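Local coordinates for protein endonuclease V isoform X2 (Ciona intestinalis, PDB 6OZI) that probably cleaves inosine-containing RNA near the inosine, on its 3' side, in a metal-dependent reaction, as a member of the endonuclease V family, at residues E7-A10 with E11-K15. The protein carries 1 engineered substitution. Residues are numbered along the deposited sequence; the frame is centred on the assembly and turned at random.
Sequences EQIA and EWNSK
Gln8 lays its side chain over one face of the Trp12 indole, a worked example of how residues four apart on an alpha helix pair their side chains. The touching branch is CG, a CH-pi donor 3.6 Å from the centroid of the six-membered ring of Trp12 and 17° off the ring normal. With CG anti to the backbone N (chi1 -174°) and the chain bent at chi2, the amide is carried on across the five-membered ring, its plane inclined by 37° to the indole. There Gln8 NE2 lies 2.9 Å from Trp12 NE1; both are donors, so this is close packing over the face and no hydrogen bond. Apolar contact is lighter: Ile9 CD1 approaches Trp12 CE3 obliquely at 4.0 Å. The other Ile9 methyl, CG2, rests against the amide nitrogen ND2 of Asn13 at 3.8 Å, a van der Waals touch.

The i to i+4 backbone hydrogen bonds of the helix are regular: Trp12 N donates to Gln8 O (2.9 Å) and Asn13 N to Ile9 O (2.9 Å). The charged pair joins residues of the next turn, where Lys15 NZ reaches the anti lone pair of Glu11 OE2 at 2.7 Å in a hydrogen-bonded salt bridge.

Replacing Trp12, an alanine here would probably strip the Gln8 methylene of its aromatic platform and leave its amide, held otherwise by a weak hydrogen bond from Lys3, less restrained.

In the fold, helix 6-19 lies near the bound DNA, and Ile9 packs on a phosphate. The same helix is joined to the start of helix 86-104 and the residue just before it: Trp12 stacks on Phe88 and meets the ring of Tyr85, whose OH is hydrogen-bonded to Asn13 OD1, while Ile4 and Cys79 from flanking loops also touch the indole.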
loop_
_atom_site.group_PDB
_atom_site.type_symbol
_atom_site.label_atom_id
_atom_site.label_comp_id
_atom_site.label_asym_id
_atom_site.label_seq_id
_atom_site.Cartn_x
_atom_site.Cartn_y
_atom_site.Cartn_z
ATOM N N GLU A 7 -19.367 -18.086 26.376
ATOM C CA GLU A 7 -19.267 -19.540 26.372
ATOM C C GLU A 7 -18.255 -20.014 25.342
ATOM O O GLU A 7 -17.500 -20.959 25.590
ATOM C CB GLU A 7 -20.637 -20.158 26.086
ATOM C CG GLU A 7 -21.753 -19.633 26.962
ATOM C CD GLU A 7 -23.072 -20.329 26.688
ATOM O OE1 GLU A 7 -23.138 -21.117 25.719
ATOM O OE2 GLU A 7 -24.045 -20.076 27.430
ATOM N N GLN A 8 -18.215 -19.362 24.180
ATOM C CA GLN A 8 -17.244 -19.745 23.163
ATOM C C GLN A 8 -15.822 -19.480 23.634
ATOM O O GLN A 8 -14.918 -20.284 23.373
ATOM C CB GLN A 8 -17.528 -19.005 21.856
ATOM C CG GLN A 8 -16.653 -19.465 20.705
ATOM C CD GLN A 8 -16.912 -20.913 20.325
ATOM O OE1 GLN A 8 -17.970 -21.246 19.791
ATOM N NE2 GLN A 8 -15.944 -21.786 20.615
ATOM N N ILE A 9 -15.605 -18.359 24.327
ATOM C CA ILE A 9 -14.291 -18.079 24.905
ATOM C C ILE A 9 -13.925 -19.156 25.917
ATOM O O ILE A 9 -12.776 -19.615 25.969
ATOM C CB ILE A 9 -14.270 -16.677 25.548
ATOM C CG1 ILE A 9 -14.512 -15.580 24.507
ATOM C CG2 ILE A 9 -12.958 -16.443 26.286
ATOM C CD1 ILE A 9 -13.332 -15.292 23.623
ATOM N N ALA A 10 -14.891 -19.573 26.741
ATOM C CA ALA A 10 -14.620 -20.629 27.713
ATOM C C ALA A 10 -14.212 -21.925 27.017
ATOM O O ALA A 10 -13.222 -22.567 27.398
ATOM C CB ALA A 10 -15.847 -20.848 28.598
ATOM N N GLU A 11 -14.962 -22.316 25.980
ATOM C CA GLU A 11 -14.641 -23.521 25.216
ATOM C C GLU A 11 -13.257 -23.431 24.581
ATOM O O GLU A 11 -12.478 -24.395 24.620
ATOM C CB GLU A 11 -15.705 -23.739 24.141
ATOM C CG GLU A 11 -15.544 -25.012 23.345
ATOM C CD GLU A 11 -16.572 -25.129 22.231
ATOM O OE1 GLU A 11 -17.788 -24.991 22.505
ATOM O OE2 GLU A 11 -16.157 -25.333 21.069
ATOM N N TRP A 12 -12.938 -22.278 23.988
ATOM C CA TRP A 12 -11.631 -22.082 23.367
ATOM C C TRP A 12 -10.512 -22.201 24.395
ATOM O O TRP A 12 -9.487 -22.854 24.146
ATOM C CB TRP A 12 -11.595 -20.715 22.680
ATOM C CG TRP A 12 -12.317 -20.668 21.365
ATOM C CD1 TRP A 12 -12.694 -21.731 20.601
ATOM C CD2 TRP A 12 -12.764 -19.497 20.673
ATOM N NE1 TRP A 12 -13.321 -21.296 19.461
ATOM C CE2 TRP A 12 -13.383 -19.928 19.481
ATOM C CE3 TRP A 12 -12.685 -18.125 20.936
ATOM C CZ2 TRP A 12 -13.927 -19.039 18.556
ATOM C CZ3 TRP A 12 -13.225 -17.244 20.019
ATOM C CH2 TRP A 12 -13.844 -17.704 18.844
ATOM N N ASN A 13 -10.690 -21.570 25.557
ATOM C CA ASN A 13 -9.716 -21.699 26.638
ATOM C C ASN A 13 -9.519 -23.157 27.026
ATOM O O ASN A 13 -8.385 -23.603 27.246
ATOM C CB ASN A 13 -10.165 -20.879 27.846
ATOM C CG ASN A 13 -10.075 -19.377 27.600
ATOM O OD1 ASN A 13 -9.463 -18.926 26.625
ATOM N ND2 ASN A 13 -10.686 -18.597 28.483
ATOM N N SER A 14 -10.612 -23.920 27.105
ATOM C CA SER A 14 -10.503 -25.322 27.492
ATOM C C SER A 14 -9.712 -26.125 26.462
ATOM O O SER A 14 -8.785 -26.872 26.814
ATOM C CB SER A 14 -11.895 -25.912 27.699
ATOM O OG SER A 14 -11.821 -27.318 27.797
ATOM N N LYS A 15 -10.066 -25.988 25.177
ATOM C CA LYS A 15 -9.328 -26.693 24.130
ATOM C C LYS A 15 -7.848 -26.338 24.170
ATOM O O LYS A 15 -6.980 -27.211 24.023
ATOM C CB LYS A 15 -9.900 -26.359 22.754
ATOM C CG LYS A 15 -11.287 -26.911 22.462
ATOM C CD LYS A 15 -12.036 -25.934 21.544
ATOM C CE LYS A 15 -13.072 -26.608 20.655
ATOM N NZ LYS A 15 -13.745 -25.597 19.785
#